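Local structure of beta-glucosidase (Pseudoalteromonas sp., 3F95) at residues T19-D24 against S70-E75; L45-V50 against D57-N62; Q66-L71 against A153-S158; L74-L79 against P149-L154. The protein is the extra C-terminal beta-sandwich domain of an exo-1,3/1,4-beta-glucanase, a larger enzyme that probably hydrolyses beta-linked glucans. All blocks are in the same frame, centred on the assembly; numbering follows the deposited sequence. Where two conformers were deposited one is given.

Overall arrangement
From the N terminus, residues 19-24 open contact 1, which closes when 70-75 returns antiparallel alongside them. Nested inside that loop is contact 2, the hairpin of 45-50 and 57-62, which belongs to the other sheet of the sandwich; Trp20 packs across the interior against Met47, Arg59 and Phe61. The strand that ends contact 1 also opens contact 3: Ser70 and Leu71 serve both; the chain then makes a second, longer excursion before 153-158 docks on its other edge. Contact 4, between 74-79 and 149-154, nests inside this excursion, carrying the same pairing on past the corners in both segments. Contacts 1, 3 and 4 thus build one antiparallel sheet, against which contact 2 packs.

Contact 1 of 4, residues T19-D24 against S70-E75; sequences TWQLAD and SLSYLE
Thr19 and Gln21 are bound to Ser72 and Ser70 by two pairs of backbone hydrogen bonds. Thr19 N gives to Ser72 O at 2.9 Å and Thr19 O takes from Ser72 N at 2.8 Å; two residues on, Gln21 N reaches Ser70 O at 2.8 Å and Ser70 N returns to Gln21 O at 2.9 Å. Gln21 O has a second donor, a water 3.3 Å away, and the same water lies 2.8 Å from Ser70 OG, which also makes a weak hydrogen bond with Asp152. A chi1 of -61° turns that hydroxyl to the water. The carboxamide of Gln21 comes up to Ser72 OG, but that approach is too short to be trusted. Between the two bonded pairs, Trp20 and Leu71 turn their side chains to the interior. Leu71 CD1 sits over one face of the indole, 4.1 Å from the centroid of the Trp20 six-membered ring, a CH-pi contact, while Leu71 CB backs onto the ring carbon CZ3. Replacing Trp20 by alanine is likely to leave the Leu71 methyl without its aromatic partner and open a gap beside Phe10 and Phe61. The backbone of Trp20 is hydrogen-bonded on the far edge to Ala32 of strand 29-32, and Leu71 to Leu154, so strands 18-24 and 67-73 lie side by side in the middle of the sheet, between 29-32 and 149-158.

Contact 2 of 4, residues L45-V50 against D57-N62; sequences LLMQSV and DGRGFN
Val50 drapes its two methyls over a pair of glycines on the facing strand. CG2 rests 3.5 Å from Gly58 C, and CG1 lies 3.9 Å from Gly60 N; a beta carbon at Gly58 would clash with CG2, and one at Gly60 would be tight against CG1. Val50 N donates to Gly58 O at 3.0 Å from above the carbonyl plane, while Arg59 NH1 reaches the same oxygen at 2.8 Å from the opposite face. These strands form an antiparallel beta hairpin, and at its turn end Asp57 and Gly58 both face Val50 in a classic beta bulge. On the other face, Met47 extends alongside Phe61, both pointing into the sandwich. With Met47 CG anti to the backbone N (chi1 175°), the chain lies beside Phe61 and comes at the ring obliquely: CG touches Phe61 CE1 at 3.3 Å, and SD lies 4.4 Å from the Phe61 ring centroid, a Met-aromatic contact. The sulfur also meets Arg59 CD at 3.8 Å. Arg59 bends at chi2 (-76°), and its guanidinium is tied down by Glu56 O through NH1 and Gly34 O through NE. A leucine in place of Arg59 would probably leave Gly58 O with a single donor and the carbonyls of Glu56 and Gly34 without these bonds. Asn62 pairs through its backbone, its N donating to Leu46 O at 3.0 Å.

Contact 3 of 4, residues Q66-L71 against A153-S158; sequences QAALSL and ALRITS
In the antiparallel sheet of this beta-sandwich, Ala67-Leu71 and Leu154-Ser158 are adjacent strands, running at 166° to each other. Leu69 and Ile156 make the central bonded pair, with Leu69 N to Ile156 O at 2.8 Å and Ile156 N to Leu69 O at 2.7 Å, and Ala67 with Ser158 repeats the pattern toward one end. The side chains of Leu69, Leu71, Leu154 and Ile156 project into the sandwich, where Leu69 and Ile156 reach Trp63 and Ile165 of the opposing sheet. Leu154 holds CG between its backbone N and carbonyl carbon (chi1 74°), which brings that atom 3.9 Å from Leu71 CB. The other face is more polar. Ser70 OG lies 3.4 Å from Arg155 CG, alongside the aliphatic part of the arginine and near the plane of its guanidinium; the charged end turns to Asp152, with which NE forms a salt bridge. Ala68 CB abuts Thr157 OG1 at 3.5 Å, while the threonine methyl CG2 comes up to the amide nitrogen NE2 of Gln66. Leu71 O receives two weak hydrogen bonds, from Ala153 N at 2.8 Å, poorly angled, and from Leu154 N at 3.4 Å. Ala153 and Leu154 thus both face Leu71, a classic beta bulge at the corner where strand 149-158 bends, in a two-sheet sandwich consistent with its galactose-binding-domain-like family.

Contact 4 of 4, residues L74-L79 against P149-L154; sequences LEPTPL and PITDAL
Ile150 and Thr77 form a short antiparallel bridge at the rim of the sandwich, just after the corner at 74-75 and just before the one at 151-153. Ile150 N donates to Thr77 O at 2.7 Å, coming in from 64° above the carbonyl plane and thus not on a lone pair; the return bond, Thr77 N to Ile150 O, spans 3.0 Å. In the isoleucine side chain, CB lies off the end of that same carbonyl, 3.2 Å from Thr77 O. Beyond it the two branches part. CG1, beside the backbone N (chi1 -52°), is still only 3.4 Å from Thr77 O and runs on to Leu79, whose N is 4.0 Å from Ile150 CG1 and whose CB lies a little farther off. CG2 instead turns to Tyr73, 3.5 Å from its ring carbon CE2. The side chain also touches Met107 of strand 102-108, so this buried residue joins the exposed rim to the interior. Thr77 has its hydroxyl engaged within its own segment: OG1 gives a 2.7 Å hydrogen bond to Glu75 O, two residues back at the corner, and a weak one links it with Asn17. Following Ile150, Thr151 and Asp152 both face Cys108 in a classic beta bulge. Next to the bridge the exposed Pro76 and Pro149 meet, Pro76 CB pressing on Pro149 CB at 3.4 Å, closer than carbons usually pack.

Contact 1 of 4, residues T19-D24 against S70-E75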
loop_
_atom_site.group_PDB
_atom_site.type_symbol
_atom_site.label_atom_id
_atom_site.label_comp_id
_atom_site.label_asym_id
_atom_site.label_seq_id
_atom_site.Cartn_x
_atom_site.Cartn_y
_atom_site.Cartn_z
ATOM N N THR A 19 7.050 3.187 8.439
ATOM C CA THR A 19 7.833 1.997 8.090
ATOM C C THR A 19 7.025 1.107 7.196
ATOM O O THR A 19 5.801 1.117 7.236
ATOM C CB THR A 19 7.953 0.878 9.187
ATOM O OG1 THR A 19 7.222 1.146 10.375
ATOM C CG2 THR A 19 9.292 0.320 9.325
ATOM N N TRP A 20 7.735 0.241 6.473
ATOM C CA TRP A 20 7.106 -0.911 5.867
ATOM C C TRP A 20 7.054 -2.004 6.953
ATOM O O TRP A 20 7.964 -2.106 7.826
ATOM C CB TRP A 20 7.937 -1.427 4.698
ATOM C CG TRP A 20 8.146 -0.437 3.584
ATOM C CD1 TRP A 20 9.276 0.233 3.290
ATOM C CD2 TRP A 20 7.168 -0.035 2.611
ATOM N NE1 TRP A 20 9.074 1.070 2.203
ATOM C CE2 TRP A 20 7.795 0.899 1.750
ATOM C CE3 TRP A 20 5.824 -0.365 2.398
ATOM C CZ2 TRP A 20 7.117 1.519 0.673
ATOM C CZ3 TRP A 20 5.149 0.245 1.320
ATOM C CH2 TRP A 20 5.803 1.165 0.477
ATOM N N GLN A 21 5.995 -2.796 6.918
ATOM C CA GLN A 21 5.836 -3.924 7.832
ATOM C C GLN A 21 5.561 -5.183 7.033
ATOM O O GLN A 21 4.562 -5.251 6.314
ATOM C CB GLN A 21 4.678 -3.688 8.819
ATOM C CG GLN A 21 4.967 -2.673 9.888
ATOM C CD GLN A 21 4.028 -2.746 11.097
ATOM O OE1 GLN A 21 3.691 -3.826 11.608
ATOM N NE2 GLN A 21 3.648 -1.582 11.587
ATOM N N LEU A 22 6.411 -6.197 7.193
ATOM C CA LEU A 22 6.244 -7.458 6.468
ATOM C C LEU A 22 5.873 -8.532 7.499
ATOM O O LEU A 22 6.710 -8.888 8.349
ATOM C CB LEU A 22 7.539 -7.838 5.752
ATOM C CG LEU A 22 7.971 -7.092 4.465
ATOM C CD1 LEU A 22 8.240 -5.609 4.728
ATOM C CD2 LEU A 22 9.223 -7.741 3.837
ATOM N N ALA A 23 4.612 -8.955 7.461
ATOM C CA ALA A 23 4.042 -9.840 8.489
ATOM C C ALA A 23 3.549 -11.153 7.892
ATOM O O ALA A 23 2.433 -11.242 7.311
ATOM C CB ALA A 23 2.930 -9.102 9.279
ATOM N N ASP A 24 4.386 -12.179 7.995
ATOM C CA ASP A 24 3.982 -13.505 7.506
ATOM C C ASP A 24 3.353 -14.350 8.639
ATOM O O ASP A 24 3.029 -13.817 9.695
ATOM C CB ASP A 24 5.128 -14.221 6.788
ATOM C CG ASP A 24 6.338 -14.472 7.689
ATOM O OD1 ASP A 24 6.177 -14.488 8.935
ATOM O OD2 ASP A 24 7.443 -14.635 7.145
ATOM N N SER A 70 2.264 -3.924 5.143
ATOM C CA SER A 70 1.684 -2.625 5.504
ATOM C C SER A 70 2.682 -1.495 5.317
ATOM O O SER A 70 3.911 -1.688 5.447
ATOM C CB SER A 70 1.218 -2.644 6.972
ATOM O OG SER A 70 0.212 -3.643 7.170
ATOM N N LEU A 71 2.157 -0.311 4.999
ATOM C CA LEU A 71 2.890 0.914 5.178
ATOM C C LEU A 71 2.258 1.519 6.436
ATOM O O LEU A 71 1.061 1.854 6.450
ATOM C CB LEU A 71 2.708 1.831 3.960
ATOM C CG LEU A 71 3.318 3.220 4.060
ATOM C CD1 LEU A 71 4.821 3.168 4.252
ATOM C CD2 LEU A 71 2.931 4.026 2.792
ATOM N N SER A 72 3.051 1.640 7.495
ATOM C CA SER A 72 2.475 1.829 8.825
ATOM C C SER A 72 3.123 2.977 9.594
ATOM O O SER A 72 4.269 3.334 9.340
ATOM C CB SER A 72 2.520 0.514 9.619
ATOM O OG SER A 72 3.831 0.235 10.058
ATOM N N TYR A 73 2.345 3.565 10.504
ATOM C CA TYR A 73 2.818 4.639 11.360
ATOM C C TYR A 73 3.541 4.008 12.560
ATOM O O TYR A 73 3.097 2.997 13.105
ATOM C CB TYR A 73 1.626 5.476 11.853
ATOM C CG TYR A 73 0.905 6.254 10.762
ATOM C CD1 TYR A 73 1.306 7.541 10.425
ATOM C CD2 TYR A 73 -0.188 5.710 10.097
ATOM C CE1 TYR A 73 0.645 8.267 9.436
ATOM C CE2 TYR A 73 -0.856 6.438 9.112
ATOM C CZ TYR A 73 -0.427 7.709 8.787
ATOM O OH TYR A 73 -1.090 8.431 7.787
ATOM N N LEU A 74 4.653 4.592 12.966
ATOM C CA LEU A 74 5.412 4.015 14.077
ATOM C C LEU A 74 4.617 4.049 15.394
ATOM O O LEU A 74 4.714 3.131 16.216
ATOM C CB LEU A 74 6.822 4.609 14.144
ATOM C CG LEU A 74 7.712 4.034 13.008
ATOM C CD1 LEU A 74 9.055 4.711 12.926
ATOM C CD2 LEU A 74 7.898 2.521 13.152
ATOM N N GLU A 75 3.771 5.070 15.551
ATOM C CA GLU A 75 2.766 5.068 16.614
ATOM C C GLU A 75 1.438 5.491 16.015
ATOM O O GLU A 75 1.436 6.284 15.085
ATOM C CB GLU A 75 3.160 6.011 17.749
ATOM C CG GLU A 75 3.348 7.452 17.328
ATOM C CD GLU A 75 3.558 8.381 18.503
ATOM O OE1 GLU A 75 3.036 9.514 18.447
ATOM O OE2 GLU A 75 4.241 7.984 19.476
HETATM O O HOH W 1 1.758 -5.911 7.890
#

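Contact 2 of 4, residues L45-V50 against D57-N62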
loop_
_atom_site.group_PDB
_atom_site.type_symbol
_atom_site.label_atom_id
_atom_site.label_comp_id
_atom_site.label_asym_id
_atom_site.label_seq_id
_atom_site.Cartn_x
_atom_site.Cartn_y
_atom_site.Cartn_z
ATOM N N LEU A 45 7.194 -13.254 2.124
ATOM C CA LEU A 45 6.989 -11.884 1.605
ATOM C C LEU A 45 8.373 -11.230 1.537
ATOM O O LEU A 45 9.071 -11.149 2.551
ATOM C CB LEU A 45 6.022 -11.082 2.499
ATOM C CG LEU A 45 5.733 -9.617 2.119
ATOM C CD1 LEU A 45 5.257 -9.507 0.646
ATOM C CD2 LEU A 45 4.705 -8.986 3.086
ATOM N N LEU A 46 8.762 -10.787 0.332
ATOM C CA LEU A 46 10.059 -10.159 0.082
ATOM C C LEU A 46 9.841 -8.790 -0.537
ATOM O O LEU A 46 8.928 -8.628 -1.348
ATOM C CB LEU A 46 10.921 -10.964 -0.891
ATOM C CG LEU A 46 11.281 -12.453 -0.693
ATOM C CD1 LEU A 46 12.559 -12.758 -1.525
ATOM C CD2 LEU A 46 11.448 -12.856 0.758
ATOM N N MET A 47 10.683 -7.844 -0.149
ATOM C CA MET A 47 10.676 -6.497 -0.690
ATOM C C MET A 47 12.025 -6.198 -1.365
ATOM O O MET A 47 13.074 -6.490 -0.804
ATOM C CB MET A 47 10.444 -5.487 0.448
ATOM C CG MET A 47 10.549 -4.025 -0.035
ATOM S SD MET A 47 10.242 -2.803 1.238
ATOM C CE MET A 47 11.852 -2.727 2.079
ATOM N N GLN A 48 11.969 -5.625 -2.571
ATOM C CA GLN A 48 13.138 -5.186 -3.336
ATOM C C GLN A 48 12.861 -3.754 -3.784
ATOM O O GLN A 48 11.723 -3.304 -3.732
ATOM C CB GLN A 48 13.268 -6.005 -4.614
ATOM C CG GLN A 48 13.783 -7.417 -4.516
ATOM C CD GLN A 48 13.866 -8.044 -5.905
ATOM O OE1 GLN A 48 14.006 -7.335 -6.910
ATOM N NE2 GLN A 48 13.765 -9.366 -5.972
ATOM N N SER A 49 13.886 -3.018 -4.217
ATOM C CA SER A 49 13.630 -1.701 -4.774
ATOM C C SER A 49 13.431 -1.845 -6.275
ATOM O O SER A 49 14.003 -2.735 -6.902
ATOM C CB SER A 49 14.772 -0.743 -4.474
ATOM O OG SER A 49 15.904 -1.088 -5.237
ATOM N N VAL A 50 12.637 -0.948 -6.840
ATOM C CA VAL A 50 12.432 -0.898 -8.291
ATOM C C VAL A 50 12.549 0.586 -8.724
ATOM O O VAL A 50 12.485 1.507 -7.891
ATOM C CB VAL A 50 11.053 -1.475 -8.707
ATOM C CG1 VAL A 50 10.908 -2.952 -8.351
ATOM C CG2 VAL A 50 9.905 -0.681 -8.122
ATOM N N ASP A 57 13.020 4.484 -6.507
ATOM C CA ASP A 57 11.879 5.229 -5.960
ATOM C C ASP A 57 10.637 4.365 -5.705
ATOM O O ASP A 57 9.654 4.848 -5.155
ATOM C CB ASP A 57 11.521 6.473 -6.796
ATOM C CG ASP A 57 11.062 6.133 -8.195
ATOM O OD1 ASP A 57 11.396 5.034 -8.685
ATOM O OD2 ASP A 57 10.391 6.983 -8.810
ATOM N N GLY A 58 10.697 3.088 -6.089
ATOM C CA GLY A 58 9.577 2.163 -5.873
ATOM C C GLY A 58 10.009 0.987 -5.000
ATOM O O GLY A 58 11.199 0.758 -4.787
ATOM N N ARG A 59 9.038 0.214 -4.534
ATOM C CA ARG A 59 9.361 -1.024 -3.843
ATOM C C ARG A 59 8.533 -2.123 -4.466
ATOM O O ARG A 59 7.314 -1.972 -4.633
ATOM C CB ARG A 59 9.079 -0.892 -2.348
ATOM C CG ARG A 59 9.960 0.137 -1.635
ATOM C CD ARG A 59 11.389 -0.381 -1.388
ATOM N NE ARG A 59 12.189 0.656 -0.713
ATOM C CZ ARG A 59 12.753 1.693 -1.330
ATOM N NH1 ARG A 59 12.609 1.857 -2.648
ATOM N NH2 ARG A 59 13.466 2.570 -0.615
ATOM N N GLY A 60 9.193 -3.231 -4.805
ATOM C CA GLY A 60 8.515 -4.401 -5.341
ATOM C C GLY A 60 8.312 -5.378 -4.209
ATOM O O GLY A 60 9.209 -5.536 -3.363
ATOM N N PHE A 61 7.150 -6.009 -4.186
ATOM C CA PHE A 61 6.798 -6.983 -3.158
ATOM C C PHE A 61 6.342 -8.285 -3.812
ATOM O O PHE A 61 5.487 -8.263 -4.711
ATOM C CB PHE A 61 5.710 -6.395 -2.259
ATOM C CG PHE A 61 6.135 -5.128 -1.539
ATOM C CD1 PHE A 61 6.844 -5.190 -0.345
ATOM C CD2 PHE A 61 5.792 -3.869 -2.047
ATOM C CE1 PHE A 61 7.225 -4.033 0.332
ATOM C CE2 PHE A 61 6.158 -2.685 -1.387
ATOM C CZ PHE A 61 6.902 -2.763 -0.196
ATOM N N ASN A 62 6.879 -9.420 -3.351
ATOM C CA ASN A 62 6.509 -10.732 -3.895
ATOM C C ASN A 62 5.975 -11.580 -2.748
ATOM O O ASN A 62 6.692 -11.751 -1.752
ATOM C CB ASN A 62 7.733 -11.430 -4.497
ATOM C CG ASN A 62 8.276 -10.728 -5.731
ATOM O OD1 ASN A 62 7.521 -10.233 -6.566
ATOM N ND2 ASN A 62 9.600 -10.698 -5.854
#

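Contact 3 of 4, residues Q66-L71 against A153-S158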
loop_
_atom_site.group_PDB
_atom_site.type_symbol
_atom_site.label_atom_id
_atom_site.label_comp_id
_atom_site.label_asym_id
_atom_site.label_seq_id
_atom_site.Cartn_x
_atom_site.Cartn_y
_atom_site.Cartn_z
ATOM N N GLN A 66 0.882 -16.844 2.534
ATOM C CA GLN A 66 0.074 -15.943 3.346
ATOM C C GLN A 66 0.884 -14.885 4.100
ATOM O O GLN A 66 1.726 -15.225 4.929
ATOM C CB GLN A 66 -0.740 -16.756 4.348
ATOM C CG GLN A 66 -1.636 -15.889 5.200
ATOM C CD GLN A 66 -2.794 -15.263 4.412
ATOM O OE1 GLN A 66 -3.254 -15.810 3.409
ATOM N NE2 GLN A 66 -3.269 -14.123 4.881
ATOM N N ALA A 67 0.616 -13.606 3.827
ATOM C CA ALA A 67 1.368 -12.519 4.467
ATOM C C ALA A 67 0.677 -11.205 4.205
ATOM O O ALA A 67 -0.101 -11.107 3.244
ATOM C CB ALA A 67 2.786 -12.456 3.925
ATOM N N ALA A 68 0.918 -10.249 5.108
ATOM C CA ALA A 68 0.407 -8.875 4.973
ATOM C C ALA A 68 1.585 -7.916 4.882
ATOM O O ALA A 68 2.507 -7.945 5.704
ATOM C CB ALA A 68 -0.466 -8.504 6.139
ATOM N N LEU A 69 1.527 -7.055 3.879
ATOM C CA LEU A 69 2.434 -5.927 3.780
ATOM C C LEU A 69 1.668 -4.701 4.248
ATOM O O LEU A 69 0.531 -4.486 3.801
ATOM C CB LEU A 69 2.809 -5.680 2.326
ATOM C CG LEU A 69 3.596 -4.379 2.135
ATOM C CD1 LEU A 69 5.058 -4.522 2.694
ATOM C CD2 LEU A 69 3.534 -3.917 0.698
ATOM N N SER A 70 2.264 -3.924 5.143
ATOM C CA SER A 70 1.684 -2.625 5.504
ATOM C C SER A 70 2.682 -1.495 5.317
ATOM O O SER A 70 3.911 -1.688 5.447
ATOM C CB SER A 70 1.218 -2.644 6.972
ATOM O OG SER A 70 0.212 -3.643 7.170
ATOM N N LEU A 71 2.157 -0.311 4.999
ATOM C CA LEU A 71 2.890 0.914 5.178
ATOM C C LEU A 71 2.258 1.519 6.436
ATOM O O LEU A 71 1.061 1.854 6.450
ATOM C CB LEU A 71 2.708 1.831 3.960
ATOM C CG LEU A 71 3.318 3.220 4.060
ATOM C CD1 LEU A 71 4.821 3.168 4.252
ATOM C CD2 LEU A 71 2.931 4.026 2.792
ATOM N N ALA A 153 -1.443 2.810 7.201
ATOM C CA ALA A 153 -1.933 3.661 6.087
ATOM C C ALA A 153 -2.479 2.800 4.923
ATOM O O ALA A 153 -3.534 3.108 4.329
ATOM C CB ALA A 153 -0.844 4.613 5.618
ATOM N N LEU A 154 -1.763 1.718 4.615
ATOM C CA LEU A 154 -2.256 0.669 3.734
ATOM C C LEU A 154 -1.816 -0.717 4.199
ATOM O O LEU A 154 -0.772 -0.872 4.823
ATOM C CB LEU A 154 -1.810 0.910 2.281
ATOM C CG LEU A 154 -0.382 0.680 1.829
ATOM C CD1 LEU A 154 -0.105 -0.774 1.439
ATOM C CD2 LEU A 154 -0.042 1.614 0.634
ATOM N N ARG A 155 -2.604 -1.720 3.865
ATOM C CA ARG A 155 -2.261 -3.092 4.185
ATOM C C ARG A 155 -2.698 -3.943 3.003
ATOM O O ARG A 155 -3.842 -3.827 2.541
ATOM C CB ARG A 155 -2.976 -3.513 5.476
ATOM C CG ARG A 155 -2.708 -4.952 5.893
ATOM C CD ARG A 155 -3.650 -5.388 7.033
ATOM N NE ARG A 155 -3.626 -4.454 8.137
ATOM C CZ ARG A 155 -4.681 -4.108 8.868
ATOM N NH1 ARG A 155 -5.890 -4.622 8.632
ATOM N NH2 ARG A 155 -4.514 -3.242 9.848
ATOM N N ILE A 156 -1.782 -4.744 2.471
ATOM C CA ILE A 156 -2.124 -5.666 1.383
ATOM C C ILE A 156 -1.866 -7.087 1.887
ATOM O O ILE A 156 -0.771 -7.404 2.341
ATOM C CB ILE A 156 -1.294 -5.379 0.114
ATOM C CG1 ILE A 156 -1.602 -3.944 -0.386
ATOM C CG2 ILE A 156 -1.590 -6.441 -0.977
ATOM C CD1 ILE A 156 -0.608 -3.455 -1.424
ATOM N N THR A 157 -2.893 -7.918 1.805
ATOM C CA THR A 157 -2.830 -9.305 2.255
ATOM C C THR A 157 -3.126 -10.249 1.092
ATOM O O THR A 157 -4.104 -10.053 0.338
ATOM C CB THR A 157 -3.820 -9.525 3.414
ATOM O OG1 THR A 157 -3.556 -8.564 4.450
ATOM C CG2 THR A 157 -3.647 -10.934 3.991
ATOM N N SER A 158 -2.293 -11.280 0.954
ATOM C CA SER A 158 -2.441 -12.278 -0.114
ATOM C C SER A 158 -1.577 -13.512 0.209
ATOM O O SER A 158 -0.824 -13.505 1.194
ATOM C CB SER A 158 -2.071 -11.669 -1.480
ATOM O OG SER A 158 -2.418 -12.542 -2.579
#

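Contact 4 of 4, residues L74-L79 against P149-L154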
loop_
_atom_site.group_PDB
_atom_site.type_symbol
_atom_site.label_atom_id
_atom_site.label_comp_id
_atom_site.label_asym_id
_atom_site.label_seq_id
_atom_site.Cartn_x
_atom_site.Cartn_y
_atom_site.Cartn_z
ATOM N N LEU A 74 4.653 4.592 12.966
ATOM C CA LEU A 74 5.412 4.015 14.077
ATOM C C LEU A 74 4.617 4.049 15.394
ATOM O O LEU A 74 4.714 3.131 16.216
ATOM C CB LEU A 74 6.822 4.609 14.144
ATOM C CG LEU A 74 7.712 4.034 13.008
ATOM C CD1 LEU A 74 9.055 4.711 12.926
ATOM C CD2 LEU A 74 7.898 2.521 13.152
ATOM N N GLU A 75 3.771 5.070 15.551
ATOM C CA GLU A 75 2.766 5.068 16.614
ATOM C C GLU A 75 1.438 5.491 16.015
ATOM O O GLU A 75 1.436 6.284 15.085
ATOM C CB GLU A 75 3.160 6.011 17.749
ATOM C CG GLU A 75 3.348 7.452 17.328
ATOM C CD GLU A 75 3.558 8.381 18.503
ATOM O OE1 GLU A 75 3.036 9.514 18.447
ATOM O OE2 GLU A 75 4.241 7.984 19.476
ATOM N N PRO A 76 0.312 4.942 16.527
ATOM C CA PRO A 76 -1.011 5.360 16.067
ATOM C C PRO A 76 -1.121 6.883 15.919
ATOM O O PRO A 76 -0.731 7.644 16.814
ATOM C CB PRO A 76 -1.960 4.855 17.161
ATOM C CG PRO A 76 -1.111 4.039 18.145
ATOM C CD PRO A 76 0.235 3.857 17.524
ATOM N N THR A 77 -1.667 7.296 14.783
ATOM C CA THR A 77 -1.711 8.679 14.379
ATOM C C THR A 77 -3.121 8.958 13.856
ATOM O O THR A 77 -3.545 8.339 12.891
ATOM C CB THR A 77 -0.658 8.913 13.278
ATOM O OG1 THR A 77 0.636 8.559 13.781
ATOM C CG2 THR A 77 -0.642 10.368 12.786
ATOM N N PRO A 78 -3.867 9.858 14.514
ATOM C CA PRO A 78 -5.217 10.171 14.030
ATOM C C PRO A 78 -5.156 10.821 12.651
ATOM O O PRO A 78 -4.253 11.609 12.385
ATOM C CB PRO A 78 -5.738 11.190 15.058
ATOM C CG PRO A 78 -4.875 10.996 16.269
ATOM C CD PRO A 78 -3.524 10.632 15.719
ATOM N N LEU A 79 -6.098 10.472 11.784
ATOM C CA LEU A 79 -6.205 11.094 10.476
ATOM C C LEU A 79 -6.417 12.607 10.602
ATOM O O LEU A 79 -7.341 13.072 11.290
ATOM C CB LEU A 79 -7.340 10.449 9.673
ATOM C CG LEU A 79 -7.641 10.976 8.269
ATOM C CD1 LEU A 79 -6.500 10.660 7.306
ATOM C CD2 LEU A 79 -8.984 10.395 7.769
ATOM N N PRO A 149 -7.248 6.277 15.952
ATOM C CA PRO A 149 -5.856 6.536 15.521
ATOM C C PRO A 149 -5.426 5.494 14.478
ATOM O O PRO A 149 -5.739 4.321 14.619
ATOM C CB PRO A 149 -5.036 6.353 16.806
ATOM C CG PRO A 149 -6.024 6.508 17.911
ATOM C CD PRO A 149 -7.313 5.931 17.381
ATOM N N ILE A 150 -4.728 5.937 13.439
ATOM C CA ILE A 150 -4.376 5.056 12.325
ATOM C C ILE A 150 -3.038 4.350 12.593
ATOM O O ILE A 150 -2.061 4.990 12.978
ATOM C CB ILE A 150 -4.304 5.844 10.990
ATOM C CG1 ILE A 150 -5.587 6.660 10.756
ATOM C CG2 ILE A 150 -3.962 4.917 9.796
ATOM C CD1 ILE A 150 -6.879 5.863 10.690
ATOM N N THR A 151 -3.011 3.038 12.382
ATOM C CA THR A 151 -1.760 2.279 12.447
ATOM C C THR A 151 -1.211 1.920 11.058
ATOM O O THR A 151 -0.036 2.127 10.790
ATOM C CB THR A 151 -1.907 1.034 13.333
ATOM O OG1 THR A 151 -2.009 1.461 14.705
ATOM C CG2 THR A 151 -0.690 0.129 13.192
ATOM N N ASP A 152 -2.052 1.365 10.198
ATOM C CA ASP A 152 -1.623 0.984 8.846
ATOM C C ASP A 152 -2.260 1.951 7.825
ATOM O O ASP A 152 -3.493 1.926 7.627
ATOM C CB ASP A 152 -2.059 -0.468 8.548
ATOM C CG ASP A 152 -1.254 -1.527 9.318
ATOM O OD1 ASP A 152 -0.205 -1.219 9.969
ATOM O OD2 ASP A 152 -1.695 -2.706 9.239
ATOM N N ALA A 153 -1.443 2.810 7.201
ATOM C CA ALA A 153 -1.933 3.661 6.087
ATOM C C ALA A 153 -2.479 2.800 4.923
ATOM O O ALA A 153 -3.534 3.108 4.329
ATOM C CB ALA A 153 -0.844 4.613 5.618
ATOM N N LEU A 154 -1.763 1.718 4.615
ATOM C CA LEU A 154 -2.256 0.669 3.734
ATOM C C LEU A 154 -1.816 -0.717 4.199
ATOM O O LEU A 154 -0.772 -0.872 4.823
ATOM C CB LEU A 154 -1.810 0.910 2.281
ATOM C CG LEU A 154 -0.382 0.680 1.829
ATOM C CD1 LEU A 154 -0.105 -0.774 1.439
ATOM C CD2 LEU A 154 -0.042 1.614 0.634
#